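Local coordinates for protein trimethylamine-N-oxide reductase (Haemophilus influenzae, PDB 7L5I) that probably reduces trimethylamine N-oxide or related S- and N-oxides at a molybdenum centre held by two molybdopterin guanine dinucleotides, at residues T367-L372 and G380-S385; D291-Y296 and I631-D636; E200-S205 and R343-G348; A279-E284 and Q334-F339. All coordinates share one frame; numbering follows the deposited sequence.

The four contacts lie on one side of the chain's centre. Contacts 1, 3 and 4 belong to one alpha/beta region, and contact 2 ties it to I631-D636, far along the chain. Strands 344-348 and 381-383 are neighbours in a five-stranded parallel sheet. The centres of contacts 1 and 3 are about 11 Å apart. Helix 359-372 touches the others: M371 and L372 meet contact 4, and S370 meets contact 2. Along the chain, contact 4 is nested inside contact 3, and contact 1 inside contact 2. Contacts 1 and 3 pack helices on the sheet; contact 4 joins two helices. The side chain of M347 is about 10 Å from a bound molybdopterin guanine dinucleotide.

Contact 1. Residues T367-L372 and G380-S385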
loop_
_atom_site.group_PDB
_atom_site.type_symbol
_atom_site.label_atom_id
_atom_site.label_comp_id
_atom_site.label_asym_id
_atom_site.label_seq_id
_atom_site.Cartn_x
_atom_site.Cartn_y
_atom_site.Cartn_z
ATOM N N THR A 367 -3.119 15.830 -16.715
ATOM C CA THR A 367 -3.355 17.082 -17.435
ATOM C C THR A 367 -2.037 17.730 -17.845
ATOM O O THR A 367 -1.865 18.175 -18.990
ATOM C CB THR A 367 -4.173 18.015 -16.537
ATOM O OG1 THR A 367 -5.477 17.453 -16.304
ATOM C CG2 THR A 367 -4.344 19.386 -17.151
ATOM N N LEU A 368 -1.077 17.785 -16.925
ATOM C CA LEU A 368 0.245 18.303 -17.272
ATOM C C LEU A 368 0.896 17.493 -18.392
ATOM O O LEU A 368 1.434 18.059 -19.358
ATOM C CB LEU A 368 1.123 18.330 -16.015
ATOM C CG LEU A 368 2.527 18.844 -16.218
ATOM C CD1 LEU A 368 2.508 20.280 -16.760
ATOM C CD2 LEU A 368 3.327 18.772 -14.919
ATOM N N ALA A 369 0.860 16.158 -18.289
ATOM C CA ALA A 369 1.412 15.311 -19.331
ATOM C C ALA A 369 0.716 15.550 -20.670
ATOM O O ALA A 369 1.362 15.499 -21.733
ATOM C CB ALA A 369 1.288 13.833 -18.913
ATOM N N SER A 370 -0.589 15.818 -20.639
ATOM C CA SER A 370 -1.328 16.126 -21.861
ATOM C C SER A 370 -0.847 17.426 -22.473
ATOM O O SER A 370 -0.680 17.524 -23.693
ATOM C CB SER A 370 -2.827 16.211 -21.561
ATOM O OG SER A 370 -3.322 14.928 -21.151
ATOM N N MET A 371 -0.617 18.436 -21.640
ATOM C CA MET A 371 -0.116 19.706 -22.156
ATOM C C MET A 371 1.283 19.577 -22.750
ATOM O O MET A 371 1.615 20.268 -23.722
ATOM C CB MET A 371 -0.127 20.750 -21.038
ATOM C CG MET A 371 -1.496 21.098 -20.554
ATOM S SD MET A 371 -1.585 22.298 -19.214
ATOM C CE MET A 371 -1.007 23.780 -20.066
ATOM N N LEU A 372 2.121 18.700 -22.191
ATOM C CA LEU A 372 3.436 18.455 -22.760
ATOM C C LEU A 372 3.346 17.700 -24.073
ATOM O O LEU A 372 4.210 17.864 -24.935
ATOM C CB LEU A 372 4.282 17.674 -21.762
ATOM C CG LEU A 372 4.672 18.445 -20.504
ATOM C CD1 LEU A 372 5.273 17.505 -19.495
ATOM C CD2 LEU A 372 5.663 19.494 -20.895
ATOM N N GLY A 380 8.016 8.767 -23.330
ATOM C CA GLY A 380 7.322 9.977 -22.947
ATOM C C GLY A 380 5.978 9.809 -22.266
ATOM O O GLY A 380 5.362 8.734 -22.313
ATOM N N GLY A 381 5.502 10.874 -21.647
ATOM C CA GLY A 381 4.156 10.886 -21.096
ATOM C C GLY A 381 4.172 10.723 -19.588
ATOM O O GLY A 381 4.842 11.479 -18.877
ATOM N N PHE A 382 3.392 9.763 -19.093
ATOM C CA PHE A 382 3.307 9.544 -17.653
ATOM C C PHE A 382 3.140 8.057 -17.400
ATOM O O PHE A 382 2.757 7.282 -18.282
ATOM C CB PHE A 382 2.139 10.312 -17.009
ATOM C CG PHE A 382 0.798 9.809 -17.437
ATOM C CD1 PHE A 382 0.245 10.212 -18.634
ATOM C CD2 PHE A 382 0.108 8.887 -16.678
ATOM C CE1 PHE A 382 -0.974 9.725 -19.059
ATOM C CE2 PHE A 382 -1.111 8.394 -17.099
ATOM C CZ PHE A 382 -1.657 8.805 -18.292
ATOM N N GLY A 383 3.416 7.679 -16.160
ATOM C CA GLY A 383 3.180 6.332 -15.703
ATOM C C GLY A 383 2.909 6.360 -14.217
ATOM O O GLY A 383 3.600 7.058 -13.469
ATOM N N LEU A 384 1.911 5.596 -13.774
ATOM C CA LEU A 384 1.483 5.619 -12.383
ATOM C C LEU A 384 1.818 4.327 -11.643
ATOM O O LEU A 384 1.287 4.096 -10.542
ATOM C CB LEU A 384 -0.016 5.911 -12.292
ATOM C CG LEU A 384 -0.541 7.152 -13.000
ATOM C CD1 LEU A 384 -2.003 7.436 -12.678
ATOM C CD2 LEU A 384 0.375 8.334 -12.622
ATOM N N SER A 385 2.690 3.489 -12.211
ATOM C CA SER A 385 3.161 2.302 -11.514
ATOM C C SER A 385 4.640 2.003 -11.764
ATOM O O SER A 385 5.053 0.849 -11.607
ATOM C CB SER A 385 2.315 1.093 -11.911
ATOM O OG SER A 385 2.510 0.032 -10.987
#
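The first torsion of F382 (chi1 67°) places CG between the backbone N and the carbonyl carbon, and chi2 of -82° sets the ring plane roughly perpendicular to the CA-CB-CG plane. CD1 is thereby brought to the methyl of A369. The gap between A369 CB and F382 CD1 is 3.8 Å. F382 CB lies 4.1 Å from the same A369 CB, so the methyl sits against the root of the side chain as well as the ring. It meets the ring obliquely. The contact is small, apolar and fully buried.

G381 is the closest backbone neighbour of A369, with 5.5 Å between their CA atoms. Its carbonyl O is 4.3 Å from A369 CB. The backbone of G381 has a positive phi of 104°, a conformation readily open to glycine. V366, one turn earlier in the helix, also touches F382. Backbone bonds from G381 and G383 to L346 hold this strand beside strand 344-348.

Strand 344-348, helix 359-372 and strand 381-383 form a beta-alpha-beta crossover. The contact packs its helix on its second strand, at the edge of a parallel sheet in the molybdopterin oxidoreductase fold.

Contact 2. Residues D291-Y296 and I631-D636; sequences DFLKKY and IEIFSD
L293 and I633 cross at about a right angle, with one methyl of each at the meeting point. L293 CD2 and I633 CD1 are 4.0 Å apart. In I633, CG1 is anti to the carbonyl carbon (chi1 -67°) and the chain is extended beyond it, so CD1 reaches out to the helix. Y300 of the next helix touches both side chains.

I631 approaches F292 differently. Its CD1 comes to the ring edge, near the ring plane, and lies 4.3 Å from F292 CZ. One face of the F292 ring is taken within the helix by Y296, whose CD2 sits above the plane toward the rim. I631 therefore meets the edge of a ring that already has a neighbour on one face. S370 of helix 359-372 touches both F292 and I631.

The polar link is a backbone one. I631 N donates to Y296 O at 3.0 Å, with an N-H...O angle of 158°. The donor is tilted 22° from the carbonyl plane. The side chain of I631 folds near the same oxygen, and its CB and CG1 are each 3.5 Å from Y296 O. The ring of Y296 lies off to another side. Its OH bonds to R616 O, while the bond from K295 NZ to Y296 OH is weak.

The contact joins the C-terminal end of helix 290-296 to strand 631-632, distant in the chain. The strand that follows the helix, 297-298, pairs with 631-632 in a short two-stranded parallel sheet.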
loop_
_atom_site.group_PDB
_atom_site.type_symbol
_atom_site.label_atom_id
_atom_site.label_comp_id
_atom_site.label_asym_id
_atom_site.label_seq_id
_atom_site.Cartn_x
_atom_site.Cartn_y
_atom_site.Cartn_z
ATOM N N ASP A 291 -1.932 21.194 -30.556
ATOM C CA ASP A 291 -2.453 20.185 -31.474
ATOM C C ASP A 291 -2.822 18.913 -30.728
ATOM O O ASP A 291 -3.897 18.335 -30.936
ATOM C CB ASP A 291 -1.412 19.860 -32.544
ATOM C CG ASP A 291 -1.150 21.017 -33.484
ATOM O OD1 ASP A 291 -2.091 21.804 -33.721
ATOM O OD2 ASP A 291 -0.008 21.132 -33.986
ATOM N N PHE A 292 -1.928 18.462 -29.853
ATOM C CA PHE A 292 -2.234 17.316 -29.009
ATOM C C PHE A 292 -3.489 17.567 -28.178
ATOM O O PHE A 292 -4.383 16.715 -28.102
ATOM C CB PHE A 292 -1.055 16.975 -28.094
ATOM C CG PHE A 292 -1.301 15.764 -27.258
ATOM C CD1 PHE A 292 -1.983 15.852 -26.081
ATOM C CD2 PHE A 292 -0.894 14.512 -27.691
ATOM C CE1 PHE A 292 -2.269 14.747 -25.321
ATOM C CE2 PHE A 292 -1.170 13.391 -26.929
ATOM C CZ PHE A 292 -1.869 13.520 -25.732
ATOM N N LEU A 293 -3.581 18.737 -27.538
ATOM C CA LEU A 293 -4.696 18.977 -26.637
ATOM C C LEU A 293 -6.025 18.931 -27.385
ATOM O O LEU A 293 -7.004 18.365 -26.894
ATOM C CB LEU A 293 -4.511 20.311 -25.930
ATOM C CG LEU A 293 -3.378 20.306 -24.901
ATOM C CD1 LEU A 293 -2.930 21.703 -24.575
ATOM C CD2 LEU A 293 -3.829 19.611 -23.622
ATOM N N LYS A 294 -6.066 19.484 -28.596
ATOM C CA LYS A 294 -7.308 19.482 -29.352
ATOM C C LYS A 294 -7.705 18.073 -29.780
ATOM O O LYS A 294 -8.881 17.719 -29.750
ATOM C CB LYS A 294 -7.170 20.368 -30.588
ATOM C CG LYS A 294 -8.414 20.350 -31.450
ATOM C CD LYS A 294 -8.381 21.404 -32.542
ATOM C CE LYS A 294 -9.782 21.621 -33.116
ATOM N NZ LYS A 294 -9.758 22.331 -34.428
ATOM N N LYS A 295 -6.727 17.264 -30.180
ATOM C CA LYS A 295 -6.995 15.978 -30.800
ATOM C C LYS A 295 -7.234 14.881 -29.770
ATOM O O LYS A 295 -8.010 13.960 -30.034
ATOM C CB LYS A 295 -5.817 15.610 -31.691
ATOM C CG LYS A 295 -5.973 14.328 -32.488
ATOM C CD LYS A 295 -4.813 14.161 -33.478
ATOM C CE LYS A 295 -4.973 12.871 -34.276
ATOM N NZ LYS A 295 -3.735 12.454 -34.985
ATOM N N TYR A 296 -6.604 14.961 -28.598
ATOM C CA TYR A 296 -6.573 13.834 -27.666
ATOM C C TYR A 296 -7.189 14.124 -26.305
ATOM O O TYR A 296 -7.248 13.211 -25.459
ATOM C CB TYR A 296 -5.119 13.373 -27.474
ATOM C CG TYR A 296 -4.430 12.881 -28.725
ATOM C CD1 TYR A 296 -4.619 11.582 -29.201
ATOM C CD2 TYR A 296 -3.583 13.719 -29.441
ATOM C CE1 TYR A 296 -3.971 11.146 -30.337
ATOM C CE2 TYR A 296 -2.927 13.292 -30.561
ATOM C CZ TYR A 296 -3.132 12.008 -31.021
ATOM O OH TYR A 296 -2.460 11.598 -32.154
ATOM N N ILE A 631 -8.926 11.953 -23.361
ATOM C CA ILE A 631 -8.518 12.310 -22.006
ATOM C C ILE A 631 -9.405 13.432 -21.469
ATOM O O ILE A 631 -9.440 14.526 -22.029
ATOM C CB ILE A 631 -7.049 12.742 -21.981
ATOM C CG1 ILE A 631 -6.152 11.631 -22.507
ATOM C CG2 ILE A 631 -6.645 13.133 -20.575
ATOM C CD1 ILE A 631 -4.727 12.090 -22.810
ATOM N N GLU A 632 -10.041 13.204 -20.325
ATOM C CA GLU A 632 -11.038 14.139 -19.797
ATOM C C GLU A 632 -10.360 15.077 -18.805
ATOM O O GLU A 632 -10.313 14.832 -17.603
ATOM C CB GLU A 632 -12.211 13.390 -19.172
ATOM C CG GLU A 632 -12.904 12.452 -20.126
ATOM C CD GLU A 632 -14.335 12.863 -20.448
ATOM O OE1 GLU A 632 -15.120 13.116 -19.502
ATOM O OE2 GLU A 632 -14.676 12.913 -21.655
ATOM N N ILE A 633 -9.830 16.171 -19.334
ATOM C CA ILE A 633 -9.319 17.238 -18.466
ATOM C C ILE A 633 -10.464 17.914 -17.732
ATOM O O ILE A 633 -10.363 18.212 -16.545
ATOM C CB ILE A 633 -8.505 18.234 -19.300
ATOM C CG1 ILE A 633 -7.244 17.546 -19.818
ATOM C CG2 ILE A 633 -8.160 19.461 -18.456
ATOM C CD1 ILE A 633 -6.379 18.432 -20.706
ATOM N N PHE A 634 -11.566 18.168 -18.428
ATOM C CA PHE A 634 -12.849 18.496 -17.817
ATOM C C PHE A 634 -13.743 17.278 -17.967
ATOM O O PHE A 634 -13.905 16.754 -19.081
ATOM C CB PHE A 634 -13.484 19.709 -18.481
ATOM C CG PHE A 634 -14.729 20.191 -17.772
ATOM C CD1 PHE A 634 -15.951 19.629 -18.045
ATOM C CD2 PHE A 634 -14.654 21.203 -16.833
ATOM C CE1 PHE A 634 -17.083 20.073 -17.398
ATOM C CE2 PHE A 634 -15.787 21.651 -16.183
ATOM C CZ PHE A 634 -17.001 21.078 -16.467
ATOM N N SER A 635 -14.292 16.811 -16.849
ATOM C CA SER A 635 -15.213 15.684 -16.819
ATOM C C SER A 635 -16.598 16.219 -16.486
ATOM O O SER A 635 -16.849 16.656 -15.355
ATOM C CB SER A 635 -14.800 14.647 -15.782
ATOM O OG SER A 635 -15.867 13.732 -15.564
ATOM N N ASP A 636 -17.495 16.197 -17.470
ATOM C CA ASP A 636 -18.868 16.620 -17.208
ATOM C C ASP A 636 -19.539 15.685 -16.209
ATOM O O ASP A 636 -20.362 16.126 -15.396
ATOM C CB ASP A 636 -19.638 16.655 -18.534
ATOM C CG ASP A 636 -20.918 17.479 -18.462
ATOM O OD1 ASP A 636 -20.838 18.699 -18.193
ATOM O OD2 ASP A 636 -22.001 16.906 -18.713
#

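Contact 3. Residues E200-S205 and R343-G348; sequences ESILES and RTMLMG
I202 is the first residue of helix segment 200-205 to reach strand 344-348, and it touches two methionines. I202 has two deposited conformers, so the details of its branches are provisional and hold for one of them. In that conformer CG1 lies beside the backbone N (chi1 -56°), and a further bend at chi2 sends CD1 to the end of M345. I202 CD1 and M345 CE are then 3.5 Å apart. M345 is bent at chi2 and chi3, and the two side chains cross at about a right angle. The other branch, CG2, makes a looser contact with M347, at 4.5 Å from M347 CE. M347, unlike M345, is extended from chi2 onward.

The methionines stand on the strand next to the edge of a five-stranded parallel sheet, between strands 208-212 and 381-383. Helix 199-205 leads into strand 208-212 and packs here on the neighbouring strand. F238 of helix 230-240 also touches I202, and Y386 lies against both methionines.

Three residues on, S205 ends the helix and meets R343 through its backbone. S205 O lies 3.3 Å from R343 CG and 3.4 Å from R343 CB. The aliphatic root of the arginine does this touching. Beyond it the chain bends at chi2 and chi3, and R343 NH1 bonds to P378 O.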
loop_
_atom_site.group_PDB
_atom_site.type_symbol
_atom_site.label_atom_id
_atom_site.label_comp_id
_atom_site.label_asym_id
_atom_site.label_seq_id
_atom_site.Cartn_x
_atom_site.Cartn_y
_atom_site.Cartn_z
ATOM N N GLU A 200 12.736 -0.582 -21.447
ATOM C CA GLU A 200 13.723 -0.467 -22.519
ATOM C C GLU A 200 13.482 0.789 -23.349
ATOM O O GLU A 200 14.439 1.416 -23.827
ATOM C CB GLU A 200 13.696 -1.700 -23.424
ATOM C CG GLU A 200 14.108 -2.993 -22.709
ATOM C CD GLU A 200 15.573 -3.005 -22.236
ATOM O OE1 GLU A 200 16.376 -2.167 -22.703
ATOM O OE2 GLU A 200 15.926 -3.877 -21.405
ATOM N N SER A 201 12.222 1.180 -23.516
ATOM C CA SER A 201 11.907 2.426 -24.213
ATOM C C SER A 201 12.371 3.638 -23.411
ATOM O O SER A 201 12.872 4.608 -23.987
ATOM C CB SER A 201 10.406 2.474 -24.484
ATOM O OG SER A 201 9.979 3.661 -25.135
ATOM N N ILE A 202 12.179 3.615 -22.083
ATOM C CA ILE A 202 12.666 4.704 -21.240
ATOM C C ILE A 202 14.189 4.822 -21.371
ATOM O O ILE A 202 14.735 5.910 -21.590
ATOM C CB ILE A 202 12.273 4.474 -19.769
ATOM C CG1 ILE A 202 10.760 4.293 -19.587
ATOM C CG2 ILE A 202 12.765 5.628 -18.884
ATOM C CD1 ILE A 202 9.925 5.321 -20.254
ATOM N N LEU A 203 14.892 3.696 -21.232
ATOM C CA LEU A 203 16.350 3.741 -21.262
ATOM C C LEU A 203 16.850 4.332 -22.566
ATOM O O LEU A 203 17.794 5.116 -22.584
ATOM C CB LEU A 203 16.923 2.334 -21.087
ATOM C CG LEU A 203 16.852 1.611 -19.754
ATOM C CD1 LEU A 203 17.558 0.261 -19.866
ATOM C CD2 LEU A 203 17.490 2.448 -18.676
ATOM N N GLU A 204 16.218 3.962 -23.669
ATOM C CA GLU A 204 16.654 4.368 -24.989
ATOM C C GLU A 204 16.235 5.790 -25.317
ATOM O O GLU A 204 17.002 6.534 -25.939
ATOM C CB GLU A 204 16.067 3.360 -25.994
ATOM C CG GLU A 204 16.373 3.616 -27.438
ATOM C CD GLU A 204 15.769 2.544 -28.334
ATOM O OE1 GLU A 204 14.619 2.126 -28.077
ATOM O OE2 GLU A 204 16.451 2.108 -29.285
ATOM N N SER A 205 15.037 6.205 -24.898
ATOM C CA SER A 205 14.440 7.412 -25.425
ATOM C C SER A 205 14.123 8.503 -24.418
ATOM O O SER A 205 13.923 9.638 -24.851
ATOM C CB SER A 205 13.127 7.087 -26.169
ATOM O OG SER A 205 13.400 6.374 -27.360
ATOM N N ARG A 343 12.505 14.764 -24.062
ATOM C CA ARG A 343 11.568 13.647 -23.917
ATOM C C ARG A 343 11.517 13.255 -22.445
ATOM O O ARG A 343 12.524 12.802 -21.885
ATOM C CB ARG A 343 12.002 12.482 -24.794
ATOM C CG ARG A 343 11.074 11.274 -24.771
ATOM C CD ARG A 343 9.670 11.583 -25.306
ATOM N NE ARG A 343 9.702 12.234 -26.613
ATOM C CZ ARG A 343 9.901 11.608 -27.767
ATOM N NH1 ARG A 343 10.075 10.292 -27.822
ATOM N NH2 ARG A 343 9.917 12.311 -28.891
ATOM N N THR A 344 10.351 13.435 -21.824
ATOM C CA THR A 344 10.179 13.378 -20.375
ATOM C C THR A 344 9.099 12.368 -19.997
ATOM O O THR A 344 8.007 12.377 -20.570
ATOM C CB THR A 344 9.797 14.766 -19.868
ATOM O OG1 THR A 344 10.884 15.663 -20.162
ATOM C CG2 THR A 344 9.539 14.789 -18.358
ATOM N N MET A 345 9.422 11.501 -19.031
ATOM C CA MET A 345 8.455 10.583 -18.427
ATOM C C MET A 345 8.146 11.047 -17.015
ATOM O O MET A 345 9.032 11.070 -16.148
ATOM C CB MET A 345 8.986 9.148 -18.412
ATOM C CG MET A 345 8.033 8.132 -17.759
ATOM S SD MET A 345 6.413 7.992 -18.532
ATOM C CE MET A 345 6.817 6.999 -19.948
ATOM N N LEU A 346 6.881 11.380 -16.764
ATOM C CA LEU A 346 6.417 11.763 -15.429
ATOM C C LEU A 346 5.965 10.511 -14.667
ATOM O O LEU A 346 4.909 9.961 -14.953
ATOM C CB LEU A 346 5.276 12.763 -15.527
ATOM C CG LEU A 346 5.549 14.067 -16.262
ATOM C CD1 LEU A 346 4.316 14.917 -16.307
ATOM C CD2 LEU A 346 6.655 14.844 -15.598
ATOM N N MET A 347 6.752 10.088 -13.676
ATOM C CA MET A 347 6.448 8.898 -12.881
ATOM C C MET A 347 5.784 9.310 -11.570
ATOM O O MET A 347 6.449 9.743 -10.621
ATOM C CB MET A 347 7.717 8.099 -12.622
ATOM C CG MET A 347 8.498 7.747 -13.871
ATOM S SD MET A 347 9.928 6.716 -13.529
ATOM C CE MET A 347 10.279 6.102 -15.192
ATOM N N GLY A 348 4.470 9.158 -11.510
ATOM C CA GLY A 348 3.730 9.558 -10.343
ATOM C C GLY A 348 3.565 8.430 -9.348
ATOM O O GLY A 348 2.905 7.437 -9.657
#

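Contact 4. Residues A279-E284 and Q334-F339; sequences AHTLVE and QLAADF
A336 puts its methyl over the flank of T281, meeting carbon rather than oxygen. A336 CB is 3.8 Å from T281 CB and 3.9 Å from T281 CG2. The threonine torsion (chi1 -54°) sets OG1 beside its own backbone N and CG2 beside the carbonyl carbon. OG1 bonds to G277 O, one turn back in the same helix. This bond satisfies the hydroxyl and fixes its rotation, leaving CG2 to pack on A336.

L282, the next residue, reaches the same alanine with its CD2 methyl. Its CG is anti to the carbonyl carbon (chi1 -66°), and the extended chi2 carries CD2 to the second helix. L282 CD2 lies 3.5 Å from A336 O and 4.0 Å from A336 CB. It therefore touches both the side chain and the carbonyl of A336.

Helices 271-284 and 329-341 pack on each other beside the parallel sheet of this alpha/beta region. The small alanine lets the backbones come near: the CA atoms of L282 and A336 are 6.1 Å apart. Helix 329-341 precedes strand 344-348 of the sheet, and its F339 rests on V210 of that sheet.

L282 also touches L368 and L372, so it fits between helices 329-341 and 359-372. D338 of helix 329-341 forms a salt bridge with R244.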
loop_
_atom_site.group_PDB
_atom_site.type_symbol
_atom_site.label_atom_id
_atom_site.label_comp_id
_atom_site.label_asym_id
_atom_site.label_seq_id
_atom_site.Cartn_x
_atom_site.Cartn_y
_atom_site.Cartn_z
ATOM N N ALA A 279 2.294 24.334 -15.595
ATOM C CA ALA A 279 1.366 24.398 -16.716
ATOM C C ALA A 279 1.212 25.831 -17.199
ATOM O O ALA A 279 1.212 26.095 -18.409
ATOM C CB ALA A 279 0.009 23.830 -16.314
ATOM N N HIS A 280 1.072 26.764 -16.264
ATOM C CA HIS A 280 0.918 28.162 -16.646
ATOM C C HIS A 280 2.137 28.655 -17.401
ATOM O O HIS A 280 2.012 29.387 -18.394
ATOM C CB HIS A 280 0.661 29.018 -15.405
ATOM C CG HIS A 280 0.487 30.464 -15.718
ATOM N ND1 HIS A 280 1.551 31.304 -15.963
ATOM C CD2 HIS A 280 -0.632 31.216 -15.862
ATOM C CE1 HIS A 280 1.094 32.514 -16.238
ATOM N NE2 HIS A 280 -0.224 32.487 -16.188
ATOM N N THR A 281 3.330 28.261 -16.951
ATOM C CA THR A 281 4.554 28.617 -17.658
ATOM C C THR A 281 4.561 28.027 -19.061
ATOM O O THR A 281 4.960 28.703 -20.019
ATOM C CB THR A 281 5.783 28.151 -16.873
ATOM O OG1 THR A 281 5.738 28.657 -15.534
ATOM C CG2 THR A 281 7.078 28.675 -17.534
ATOM N N LEU A 282 4.111 26.768 -19.222
ATOM C CA LEU A 282 4.066 26.212 -20.573
ATOM C C LEU A 282 3.243 27.101 -21.502
ATOM O O LEU A 282 3.628 27.339 -22.652
ATOM C CB LEU A 282 3.469 24.813 -20.570
ATOM C CG LEU A 282 4.296 23.754 -19.852
ATOM C CD1 LEU A 282 3.487 22.472 -19.857
ATOM C CD2 LEU A 282 5.634 23.565 -20.497
ATOM N N VAL A 283 2.068 27.529 -21.045
ATOM C CA VAL A 283 1.198 28.352 -21.885
ATOM C C VAL A 283 1.876 29.681 -22.192
ATOM O O VAL A 283 1.930 30.115 -23.349
ATOM C CB VAL A 283 -0.170 28.553 -21.197
ATOM C CG1 VAL A 283 -1.030 29.496 -21.987
ATOM C CG2 VAL A 283 -0.882 27.224 -21.069
ATOM N N GLU A 284 2.428 30.325 -21.154
ATOM C CA GLU A 284 3.085 31.632 -21.287
ATOM C C GLU A 284 4.251 31.601 -22.268
ATOM O O GLU A 284 4.514 32.605 -22.937
ATOM C CB GLU A 284 3.559 32.067 -19.897
ATOM C CG GLU A 284 4.292 33.377 -19.761
ATOM C CD GLU A 284 4.652 33.670 -18.299
ATOM O OE1 GLU A 284 5.750 33.264 -17.846
ATOM O OE2 GLU A 284 3.816 34.281 -17.595
ATOM N N GLN A 334 11.908 26.684 -14.842
ATOM C CA GLN A 334 12.947 25.889 -15.487
ATOM C C GLN A 334 12.521 24.428 -15.641
ATOM O O GLN A 334 12.850 23.788 -16.648
ATOM C CB GLN A 334 14.245 26.004 -14.697
ATOM C CG GLN A 334 15.467 25.534 -15.478
ATOM C CD GLN A 334 15.510 26.095 -16.900
ATOM O OE1 GLN A 334 15.701 25.355 -17.868
ATOM N NE2 GLN A 334 15.304 27.409 -17.031
ATOM N N LEU A 335 11.774 23.890 -14.670
ATOM C CA LEU A 335 11.191 22.565 -14.844
ATOM C C LEU A 335 10.292 22.536 -16.066
ATOM O O LEU A 335 10.377 21.616 -16.896
ATOM C CB LEU A 335 10.393 22.161 -13.600
ATOM C CG LEU A 335 11.214 21.888 -12.347
ATOM C CD1 LEU A 335 10.268 21.752 -11.144
ATOM C CD2 LEU A 335 12.079 20.656 -12.543
ATOM N N ALA A 336 9.419 23.535 -16.197
ATOM C CA ALA A 336 8.503 23.552 -17.331
ATOM C C ALA A 336 9.275 23.546 -18.640
ATOM O O ALA A 336 8.962 22.784 -19.558
ATOM C CB ALA A 336 7.587 24.774 -17.250
ATOM N N ALA A 337 10.305 24.394 -18.749
ATOM C CA ALA A 337 11.055 24.476 -19.998
ATOM C C ALA A 337 11.742 23.158 -20.300
ATOM O O ALA A 337 11.761 22.704 -21.447
ATOM C CB ALA A 337 12.090 25.605 -19.913
ATOM N N ASP A 338 12.305 22.523 -19.275
ATOM C CA ASP A 338 13.038 21.288 -19.480
ATOM C C ASP A 338 12.093 20.142 -19.818
ATOM O O ASP A 338 12.399 19.336 -20.697
ATOM C CB ASP A 338 13.869 20.957 -18.252
ATOM C CG ASP A 338 14.990 21.980 -18.013
ATOM O OD1 ASP A 338 15.224 22.827 -18.902
ATOM O OD2 ASP A 338 15.632 21.940 -16.937
ATOM N N PHE A 339 10.942 20.061 -19.145
ATOM C CA PHE A 339 10.009 18.978 -19.445
ATOM C C PHE A 339 9.561 19.043 -20.904
ATOM O O PHE A 339 9.320 18.012 -21.538
ATOM C CB PHE A 339 8.756 19.046 -18.567
ATOM C CG PHE A 339 8.981 18.797 -17.097
ATOM C CD1 PHE A 339 10.204 18.403 -16.603
ATOM C CD2 PHE A 339 7.933 18.970 -16.220
ATOM C CE1 PHE A 339 10.380 18.190 -15.222
ATOM C CE2 PHE A 339 8.092 18.749 -14.857
ATOM C CZ PHE A 339 9.313 18.352 -14.370
#